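PDB 3FIQ: odorant-binding protein 1F from Rattus norvegicus, which probably binds a wide variety of chemical odorants in the nasal epithelium, as a secreted member of the lipocalin family. Local coordinates for residues 34-39 / 145-150; 99-104 / 111-116; 56-61 / 152-157. All coordinates share one frame; numbering follows the deposited sequence.

Overall arrangement
All three contacts reach one curled antiparallel sheet, the lipocalin barrel. Interaction 1 lies about 11 Å, centre to centre, from each of the others. It meets interaction 2 through inward packing: Leu35 CD1 is 3.7 Å from Asn104 CB, and Phe39 CE1 is 3.8 Å from Leu116 CD1, side chains consistent with a lining of the odorant cavity. It meets interaction 3 where strand 38-44 pairs with strand 50-59, Tyr38 N standing 2.8 Å from Asn56 O. Interactions 2 and 3 lie on opposite sides of the chain's centre, about 9 Å apart at their nearest atoms. Along the sequence, interaction 2 is nested inside both other loops, while interactions 1 and 3 alternate.

Interaction 1: 34-39 / 145-150; sequences SLRAYF and NTQHLV
Gln147 OE1 is gripped by two donors: NH1 of Arg36, at 2.9 Å, and a water that also spans to the backbone. The Arg36 bond is somewhat bent (138° at the hydrogen) and its donor is slightly tilted from the carbonyl plane, while OE1 itself lies close to the guanidinium plane. The guanidinium and amide planes stand 70° apart, the oxygen meeting the guanidinium at its edge. Water 1 accepts from Arg36 NH2 at 2.9 Å and donates to Gln147 OE1 and, at 3.0 Å, to His148 O, so two nitrogens of one guanidinium are tied to the same short strand. NH1 has a further acceptor in Val29 O. The reach comes from an arginine chain that runs fully extended from CG to NE, with CG opposite the backbone N (chi1 -171°). The setting is the lipocalin barrel: Arg36 lies in the loop leading to strand 38-44, at the centre of an inverse gamma turn, and strand 147-148 pairs with strand 14-23 after the helix 126-138. Leu149, just beyond that strand, splits its two methyls between the partners. CD1 sits over the centre of one guanidinium face, 3.7 Å from Arg36 CZ. CD2 lies over the Tyr38 ring, 3.7 Å from its centroid and nearly along the ring normal, a CH-pi contact, with Leu149 CG 3.6 Å from Tyr38 CE2. At the ring's far end Tyr38 OH takes a weak bond from Arg36 NH2, but its stronger partner is Thr152 OG1.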
loop_
_atom_site.group_PDB
_atom_site.type_symbol
_atom_site.label_atom_id
_atom_site.label_comp_id
_atom_site.label_asym_id
_atom_site.label_seq_id
_atom_site.Cartn_x
_atom_site.Cartn_y
_atom_site.Cartn_z
ATOM N N SER A 34 5.640 11.003 -2.292
ATOM C CA SER A 34 5.952 10.507 -0.958
ATOM C C SER A 34 5.339 9.159 -0.634
ATOM O O SER A 34 5.866 8.395 0.176
ATOM C CB SER A 34 5.523 11.508 0.151
ATOM O OG SER A 34 4.197 11.841 -0.038
ATOM N N LEU A 35 4.223 8.890 -1.306
ATOM C CA LEU A 35 3.499 7.650 -1.091
ATOM C C LEU A 35 3.733 6.579 -2.180
ATOM O O LEU A 35 2.965 5.568 -2.220
ATOM C CB LEU A 35 2.004 7.975 -0.898
ATOM C CG LEU A 35 1.683 9.031 0.163
ATOM C CD1 LEU A 35 0.178 9.240 0.289
ATOM C CD2 LEU A 35 2.307 8.619 1.486
ATOM N N ARG A 36 4.693 6.801 -3.048
ATOM C CA ARG A 36 4.965 5.795 -4.106
ATOM C C ARG A 36 5.880 4.734 -3.513
ATOM O O ARG A 36 7.088 4.711 -3.759
ATOM C CB ARG A 36 5.599 6.410 -5.319
ATOM C CG ARG A 36 5.709 5.498 -6.516
ATOM C CD ARG A 36 6.343 6.160 -7.661
ATOM N NE ARG A 36 6.456 5.269 -8.850
ATOM C CZ ARG A 36 5.533 5.164 -9.823
ATOM N NH1 ARG A 36 4.401 5.862 -9.811
ATOM N NH2 ARG A 36 5.823 4.391 -10.906
ATOM N N ALA A 37 5.251 3.824 -2.774
ATOM C CA ALA A 37 5.975 2.847 -1.982
ATOM C C ALA A 37 6.042 1.531 -2.698
ATOM O O ALA A 37 4.978 0.939 -3.043
ATOM C CB ALA A 37 5.236 2.608 -0.709
ATOM N N TYR A 38 7.276 1.084 -2.914
ATOM C CA TYR A 38 7.562 -0.226 -3.555
ATOM C C TYR A 38 7.777 -1.227 -2.401
ATOM O O TYR A 38 8.850 -1.257 -1.775
ATOM C CB TYR A 38 8.791 -0.163 -4.400
ATOM C CG TYR A 38 8.707 0.698 -5.650
ATOM C CD1 TYR A 38 8.889 2.091 -5.592
ATOM C CD2 TYR A 38 8.426 0.122 -6.899
ATOM C CE1 TYR A 38 8.789 2.867 -6.789
ATOM C CE2 TYR A 38 8.344 0.872 -8.043
ATOM C CZ TYR A 38 8.522 2.252 -7.978
ATOM O OH TYR A 38 8.469 3.027 -9.121
ATOM N N PHE A 39 6.728 -1.990 -2.070
ATOM C CA PHE A 39 6.844 -2.899 -0.913
ATOM C C PHE A 39 7.981 -3.851 -1.140
ATOM O O PHE A 39 8.306 -4.225 -2.270
ATOM C CB PHE A 39 5.534 -3.695 -0.734
ATOM C CG PHE A 39 4.486 -2.960 0.138
ATOM C CD1 PHE A 39 4.372 -1.584 0.167
ATOM C CD2 PHE A 39 3.583 -3.678 0.877
ATOM C CE1 PHE A 39 3.402 -0.931 0.982
ATOM C CE2 PHE A 39 2.620 -3.022 1.655
ATOM C CZ PHE A 39 2.522 -1.675 1.686
ATOM N N ASN A 145 -5.708 8.152 -12.243
ATOM C CA ASN A 145 -4.468 8.336 -11.493
ATOM C C ASN A 145 -3.693 7.089 -11.186
ATOM O O ASN A 145 -2.700 7.129 -10.473
ATOM C CB ASN A 145 -4.729 9.093 -10.205
ATOM C CG ASN A 145 -5.289 10.478 -10.430
ATOM O OD1 ASN A 145 -5.277 10.991 -11.519
ATOM N ND2 ASN A 145 -5.770 11.074 -9.366
ATOM N N THR A 146 -4.143 5.967 -11.724
ATOM C CA THR A 146 -3.543 4.690 -11.392
ATOM C C THR A 146 -2.112 4.554 -11.860
ATOM O O THR A 146 -1.799 4.901 -12.992
ATOM C CB THR A 146 -4.305 3.573 -12.066
ATOM O OG1 THR A 146 -5.649 3.550 -11.550
ATOM C CG2 THR A 146 -3.718 2.195 -11.784
ATOM N N GLN A 147 -1.239 4.093 -10.949
ATOM C CA GLN A 147 0.180 3.872 -11.249
ATOM C C GLN A 147 0.488 2.391 -11.172
ATOM O O GLN A 147 0.180 1.732 -10.199
ATOM C CB GLN A 147 1.020 4.545 -10.125
ATOM C CG GLN A 147 0.704 5.976 -9.885
ATOM C CD GLN A 147 1.105 6.917 -11.026
ATOM O OE1 GLN A 147 2.235 6.889 -11.474
ATOM N NE2 GLN A 147 0.140 7.760 -11.503
ATOM N N HIS A 148 1.050 1.844 -12.247
ATOM C CA HIS A 148 1.556 0.499 -12.315
ATOM C C HIS A 148 3.013 0.565 -11.971
ATOM O O HIS A 148 3.798 1.183 -12.689
ATOM C CB HIS A 148 1.391 0.020 -13.728
ATOM C CG HIS A 148 1.785 -1.398 -13.970
ATOM N ND1 HIS A 148 2.293 -1.799 -15.185
ATOM C CD2 HIS A 148 1.673 -2.517 -13.217
ATOM C CE1 HIS A 148 2.529 -3.102 -15.156
ATOM N NE2 HIS A 148 2.118 -3.578 -13.983
ATOM N N LEU A 149 3.403 -0.041 -10.877
ATOM C CA LEU A 149 4.765 0.043 -10.376
ATOM C C LEU A 149 5.692 -1.057 -10.871
ATOM O O LEU A 149 6.934 -0.923 -10.730
ATOM C CB LEU A 149 4.814 0.110 -8.834
ATOM C CG LEU A 149 4.778 1.537 -8.248
ATOM C CD1 LEU A 149 3.511 2.281 -8.666
ATOM C CD2 LEU A 149 4.895 1.524 -6.776
ATOM N N VAL A 150 5.176 -2.146 -11.408
ATOM C CA VAL A 150 6.028 -3.274 -11.751
ATOM C C VAL A 150 7.205 -2.926 -12.648
ATOM O O VAL A 150 8.356 -3.345 -12.365
ATOM C CB VAL A 150 5.197 -4.417 -12.317
ATOM C CG1 VAL A 150 6.098 -5.519 -12.868
ATOM C CG2 VAL A 150 4.254 -4.935 -11.243
HETATM O O HOH W 1 3.624 4.179 -12.713
#

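Interaction 2: 99-104 / 111-116; sequences FFHNVN and ETNVIL
The first torsions of His101 and Asn113 turn their ends together across the two antiparallel strands: the imidazole CG is trans to its own N (chi1 -179°), whereas the Asn113 CG lies trans to the carbonyl carbon (chi1 -82°). Asn113 OD1 thereby comes to the edge of the imidazole, 3.3 Å from His101 NE2. That direct bond is weak, with only 124° at the hydrogen, and water 2 supplements it, donating to Asn113 OD1 at 2.6 Å and lying 3.0 Å from His101 NE2. On the same face, the methyls of Val103 take separate partners: CG2 lies 3.5 Å from Asn113 OD1, and CG1 lies 3.6 Å from Glu111 CG.

Six backbone bonds fix the register, two at each of the hydrogen-bonded pairs Phe100-Leu116, Asn102-Val114 and Asn104-Thr112. The intervening His101-Ile115 pair brings CA-H...O contacts, such as His101 CA to Val114 O at 3.3 Å. On the other face, Phe100 CD2 approaches Leu116 CD2 at 4.2 Å. Further along this face the polar ends turn to outside partners, Asn104 ND2 to Asn86 and Ser83, Thr112 OG1 to Asn25. Helix 126-138 packs against Ile115 on the His101 face, while Phe100 and Leu116 point into the barrel. This is a beta hairpin of strands 97-105 and 111-119 in the lipocalin barrel wall, its inner face consistent with a lining of the odorant cavity.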
loop_
_atom_site.group_PDB
_atom_site.type_symbol
_atom_site.label_atom_id
_atom_site.label_comp_id
_atom_site.label_asym_id
_atom_site.label_seq_id
_atom_site.Cartn_x
_atom_site.Cartn_y
_atom_site.Cartn_z
ATOM N N PHE A 99 -5.374 -5.884 -1.315
ATOM C CA PHE A 99 -5.728 -4.481 -1.540
ATOM C C PHE A 99 -5.823 -3.705 -0.222
ATOM O O PHE A 99 -6.638 -4.072 0.627
ATOM C CB PHE A 99 -7.081 -4.347 -2.215
ATOM C CG PHE A 99 -7.183 -4.861 -3.656
ATOM C CD1 PHE A 99 -6.150 -5.535 -4.335
ATOM C CD2 PHE A 99 -8.325 -4.553 -4.363
ATOM C CE1 PHE A 99 -6.321 -5.955 -5.620
ATOM C CE2 PHE A 99 -8.489 -4.998 -5.659
ATOM C CZ PHE A 99 -7.523 -5.689 -6.272
ATOM N N PHE A 100 -4.962 -2.726 0.020
ATOM C CA PHE A 100 -5.003 -1.869 1.181
ATOM C C PHE A 100 -5.635 -0.547 0.811
ATOM O O PHE A 100 -5.441 -0.024 -0.246
ATOM C CB PHE A 100 -3.580 -1.519 1.662
ATOM C CG PHE A 100 -2.853 -2.659 2.335
ATOM C CD1 PHE A 100 -3.123 -2.995 3.621
ATOM C CD2 PHE A 100 -1.820 -3.329 1.672
ATOM C CE1 PHE A 100 -2.407 -3.995 4.266
ATOM C CE2 PHE A 100 -1.114 -4.354 2.326
ATOM C CZ PHE A 100 -1.440 -4.667 3.653
ATOM N N HIS A 101 -6.386 0.023 1.743
ATOM C CA HIS A 101 -6.848 1.375 1.659
ATOM C C HIS A 101 -6.082 2.155 2.715
ATOM O O HIS A 101 -5.880 1.680 3.842
ATOM C CB HIS A 101 -8.313 1.472 2.000
ATOM C CG HIS A 101 -8.840 2.851 1.915
ATOM N ND1 HIS A 101 -9.122 3.610 3.032
ATOM C CD2 HIS A 101 -9.185 3.608 0.855
ATOM C CE1 HIS A 101 -9.579 4.787 2.653
ATOM N NE2 HIS A 101 -9.629 4.812 1.345
ATOM N N ASN A 102 -5.514 3.294 2.317
ATOM C CA ASN A 102 -4.806 4.185 3.227
ATOM C C ASN A 102 -5.325 5.622 3.075
ATOM O O ASN A 102 -5.641 6.070 1.994
ATOM C CB ASN A 102 -3.301 4.180 2.984
ATOM C CG ASN A 102 -2.533 5.058 3.984
ATOM O OD1 ASN A 102 -1.638 5.904 3.569
ATOM N ND2 ASN A 102 -2.780 4.904 5.208
ATOM N N VAL A 103 -5.503 6.306 4.204
ATOM C CA VAL A 103 -5.733 7.721 4.251
ATOM C C VAL A 103 -4.456 8.309 4.855
ATOM O O VAL A 103 -4.038 7.980 5.991
ATOM C CB VAL A 103 -6.933 8.108 5.129
ATOM C CG1 VAL A 103 -7.052 9.621 5.111
ATOM C CG2 VAL A 103 -8.164 7.411 4.525
ATOM N N ASN A 104 -3.814 9.150 4.086
ATOM C CA ASN A 104 -2.625 9.947 4.535
ATOM C C ASN A 104 -3.002 11.350 4.732
ATOM O O ASN A 104 -3.639 11.996 3.860
ATOM C CB ASN A 104 -1.538 9.832 3.502
ATOM C CG ASN A 104 -0.355 10.726 3.747
ATOM O OD1 ASN A 104 -0.299 11.829 3.209
ATOM N ND2 ASN A 104 0.604 10.286 4.584
ATOM N N GLU A 111 -5.226 15.835 2.794
ATOM C CA GLU A 111 -5.650 14.431 2.885
ATOM C C GLU A 111 -5.661 13.767 1.552
ATOM O O GLU A 111 -6.232 14.286 0.586
ATOM C CB GLU A 111 -7.079 14.386 3.413
ATOM C CG GLU A 111 -7.517 13.000 3.841
ATOM C CD GLU A 111 -8.932 12.981 4.468
ATOM O OE1 GLU A 111 -9.176 13.829 5.372
ATOM O OE2 GLU A 111 -9.765 12.119 4.046
ATOM N N THR A 112 -5.054 12.569 1.481
ATOM C CA THR A 112 -4.982 11.768 0.293
ATOM C C THR A 112 -5.531 10.376 0.621
ATOM O O THR A 112 -5.152 9.733 1.604
ATOM C CB THR A 112 -3.526 11.625 -0.212
ATOM O OG1 THR A 112 -2.928 12.928 -0.377
ATOM C CG2 THR A 112 -3.411 10.879 -1.549
ATOM N N ASN A 113 -6.459 9.953 -0.203
ATOM C CA ASN A 113 -7.023 8.596 -0.189
ATOM C C ASN A 113 -6.310 7.722 -1.198
ATOM O O ASN A 113 -6.222 8.078 -2.347
ATOM C CB ASN A 113 -8.534 8.663 -0.454
ATOM C CG ASN A 113 -9.299 8.994 0.843
ATOM O OD1 ASN A 113 -9.760 8.109 1.528
ATOM N ND2 ASN A 113 -9.353 10.251 1.200
ATOM N N VAL A 114 -5.898 6.527 -0.785
ATOM C CA VAL A 114 -5.022 5.656 -1.552
ATOM C C VAL A 114 -5.537 4.218 -1.519
ATOM O O VAL A 114 -6.006 3.734 -0.496
ATOM C CB VAL A 114 -3.618 5.656 -0.938
ATOM C CG1 VAL A 114 -2.642 4.820 -1.798
ATOM C CG2 VAL A 114 -3.054 7.068 -0.741
ATOM N N ILE A 115 -5.486 3.536 -2.652
ATOM C CA ILE A 115 -5.602 2.102 -2.708
ATOM C C ILE A 115 -4.268 1.601 -3.227
ATOM O O ILE A 115 -3.782 2.060 -4.245
ATOM C CB ILE A 115 -6.790 1.571 -3.511
ATOM C CG1 ILE A 115 -8.049 2.099 -2.878
ATOM C CG2 ILE A 115 -6.731 -0.011 -3.564
ATOM C CD1 ILE A 115 -9.324 1.792 -3.805
ATOM N N LEU A 116 -3.629 0.720 -2.462
ATOM C CA LEU A 116 -2.364 0.118 -2.853
ATOM C C LEU A 116 -2.541 -1.392 -2.970
ATOM O O LEU A 116 -3.110 -2.040 -2.085
ATOM C CB LEU A 116 -1.277 0.436 -1.767
ATOM C CG LEU A 116 0.096 -0.152 -2.104
ATOM C CD1 LEU A 116 1.164 0.766 -1.569
ATOM C CD2 LEU A 116 0.314 -1.456 -1.463
HETATM O O HOH W 2 -11.500 6.801 0.055
HETATM O O HOH W 3 -1.781 13.631 1.767
#

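Interaction 3: 56-61 / 152-157; sequences NVKLDS and TDTCNQ. With EDO (1,2-ethanediol), chain C.
Lys58 and Thr154 cross at about a right angle, with the amine passing the threonine hydroxyl at 3.7 Å between NZ and OG1. Water 4 bridges what the direct approach does not: it accepts from Lys58 NZ at 2.6 Å, donates to Thr152 O, and lies 3.2 Å from Thr154 OG1. The lysine chain starts with CG opposite the carbonyl carbon (chi1 -63°) and bends at each later torsion, curling back until NZ also bonds Ser61 O, approaching from well above that carbonyl's plane. The curl brings CD against the cysteine sulfur, Lys58 CD being 3.6 Å from Cys155 SG. Asn56 packs against the same cysteine through its CB, 3.8 Å from Cys155 CB. A serine in place of Lys58 would probably remove the methylene packed on the sulfur and leave water 4 and Ser61 O without their amine donor. Just past the end of the strand, Asp60 N bonds O2 of a 1,2-ethanediol, probably from the crystallisation liquor. Cys155 SG is joined to Cys63 SG, a disulfide that fastens the C-terminal tail to strand 62-72, so the tail lies across the end of strand 50-59 beside strands 38-44 and 62-72.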
loop_
_atom_site.group_PDB
_atom_site.type_symbol
_atom_site.label_atom_id
_atom_site.label_comp_id
_atom_site.label_asym_id
_atom_site.label_seq_id
_atom_site.Cartn_x
_atom_site.Cartn_y
_atom_site.Cartn_z
ATOM N N ASN A 56 10.617 0.454 -0.367
ATOM C CA ASN A 56 11.532 1.417 -0.958
ATOM C C ASN A 56 10.774 2.527 -1.617
ATOM O O ASN A 56 9.688 2.339 -2.152
ATOM C CB ASN A 56 12.500 0.756 -1.993
ATOM C CG ASN A 56 13.581 0.010 -1.300
ATOM O OD1 ASN A 56 14.556 0.631 -0.810
ATOM N ND2 ASN A 56 13.409 -1.268 -1.172
ATOM N N VAL A 57 11.417 3.701 -1.693
ATOM C CA VAL A 57 11.003 4.755 -2.594
ATOM C C VAL A 57 12.211 4.995 -3.440
ATOM O O VAL A 57 13.327 4.732 -3.032
ATOM C CB VAL A 57 10.532 6.088 -1.883
ATOM C CG1 VAL A 57 9.288 5.846 -1.077
ATOM C CG2 VAL A 57 11.638 6.760 -1.110
ATOM N N LYS A 58 12.014 5.428 -4.665
ATOM C CA LYS A 58 13.121 5.730 -5.506
ATOM C C LYS A 58 13.435 7.187 -5.326
ATOM O O LYS A 58 12.531 8.035 -5.372
ATOM C CB LYS A 58 12.800 5.469 -6.958
ATOM C CG LYS A 58 12.501 4.078 -7.330
ATOM C CD LYS A 58 13.646 3.122 -7.145
ATOM C CE LYS A 58 14.998 3.621 -7.714
ATOM N NZ LYS A 58 15.307 3.390 -9.192
ATOM N N LEU A 59 14.726 7.477 -5.079
ATOM C CA LEU A 59 15.152 8.859 -4.867
ATOM C C LEU A 59 16.408 9.004 -5.693
ATOM O O LEU A 59 17.390 8.300 -5.484
ATOM C CB LEU A 59 15.444 9.189 -3.405
ATOM C CG LEU A 59 16.013 10.560 -3.147
ATOM C CD1 LEU A 59 14.889 11.555 -3.328
ATOM C CD2 LEU A 59 16.486 10.529 -1.689
ATOM N N ASP A 60 16.380 9.938 -6.636
ATOM C CA ASP A 60 17.266 9.909 -7.787
ATOM C C ASP A 60 17.204 8.505 -8.439
ATOM O O ASP A 60 16.117 7.928 -8.646
ATOM C CB ASP A 60 18.644 10.405 -7.400
ATOM C CG ASP A 60 18.588 11.750 -6.629
ATOM O OD1 ASP A 60 17.885 12.694 -7.086
ATOM O OD2 ASP A 60 19.123 11.852 -5.500
ATOM N N SER A 61 18.315 7.891 -8.679
ATOM C CA SER A 61 18.196 6.606 -9.295
ATOM C C SER A 61 18.236 5.495 -8.297
ATOM O O SER A 61 18.264 4.337 -8.715
ATOM C CB SER A 61 19.335 6.386 -10.221
ATOM O OG SER A 61 20.587 6.577 -9.583
ATOM N N THR A 152 9.040 -0.364 -13.009
ATOM C CA THR A 152 10.102 0.399 -12.329
ATOM C C THR A 152 10.514 -0.174 -10.974
ATOM O O THR A 152 11.234 0.465 -10.212
ATOM C CB THR A 152 9.701 1.863 -12.136
ATOM O OG1 THR A 152 8.485 2.006 -11.429
ATOM C CG2 THR A 152 9.490 2.540 -13.476
ATOM N N ASP A 153 10.060 -1.385 -10.650
ATOM C CA ASP A 153 10.394 -1.993 -9.366
ATOM C C ASP A 153 11.701 -2.711 -9.516
ATOM O O ASP A 153 11.791 -3.851 -10.061
ATOM C CB ASP A 153 9.290 -2.970 -8.979
ATOM C CG ASP A 153 9.552 -3.631 -7.606
ATOM O OD1 ASP A 153 10.671 -3.488 -7.110
ATOM O OD2 ASP A 153 8.678 -4.337 -7.106
ATOM N N THR A 154 12.748 -2.025 -9.113
ATOM C CA THR A 154 14.072 -2.564 -9.195
ATOM C C THR A 154 14.768 -2.754 -7.876
ATOM O O THR A 154 15.959 -3.121 -7.891
ATOM C CB THR A 154 14.955 -1.613 -10.016
ATOM O OG1 THR A 154 14.948 -0.287 -9.403
ATOM C CG2 THR A 154 14.403 -1.489 -11.431
ATOM N N CYS A 155 14.121 -2.477 -6.741
ATOM C CA CYS A 155 14.804 -2.528 -5.456
ATOM C C CYS A 155 14.733 -3.862 -4.688
ATOM O O CYS A 155 15.277 -3.950 -3.564
ATOM C CB CYS A 155 14.264 -1.467 -4.553
ATOM S SG CYS A 155 14.533 0.204 -5.240
ATOM N N ASN A 156 14.081 -4.867 -5.258
ATOM C CA ASN A 156 13.910 -6.129 -4.538
ATOM C C ASN A 156 14.748 -7.222 -5.118
ATOM O O ASN A 156 14.928 -8.241 -4.470
ATOM C CB ASN A 156 12.458 -6.578 -4.573
ATOM C CG ASN A 156 11.547 -5.737 -3.677
ATOM O OD1 ASN A 156 12.003 -5.088 -2.755
ATOM N ND2 ASN A 156 10.194 -5.825 -3.900
ATOM N N GLN A 157 15.271 -7.023 -6.303
ATOM C CA GLN A 157 15.868 -8.097 -7.060
ATOM C C GLN A 157 17.315 -8.427 -6.602
ATOM O O GLN A 157 17.762 -9.569 -6.539
ATOM C CB GLN A 157 15.849 -7.715 -8.525
ATOM C CG GLN A 157 16.645 -6.466 -8.838
ATOM C CD GLN A 157 16.380 -5.955 -10.250
ATOM O OE1 GLN A 157 15.455 -6.423 -10.926
ATOM N NE2 GLN A 157 17.189 -4.985 -10.704
ATOM O OXT GLN A 157 18.099 -7.569 -6.267
HETATM C C1 EDO C . 12.419 11.424 -9.106
HETATM O O1 EDO C . 11.520 12.359 -8.470
HETATM C C2 EDO C . 13.186 10.534 -8.134
HETATM O O2 EDO C . 13.835 11.239 -7.035
HETATM O O HOH W 4 13.101 2.279 -10.103
#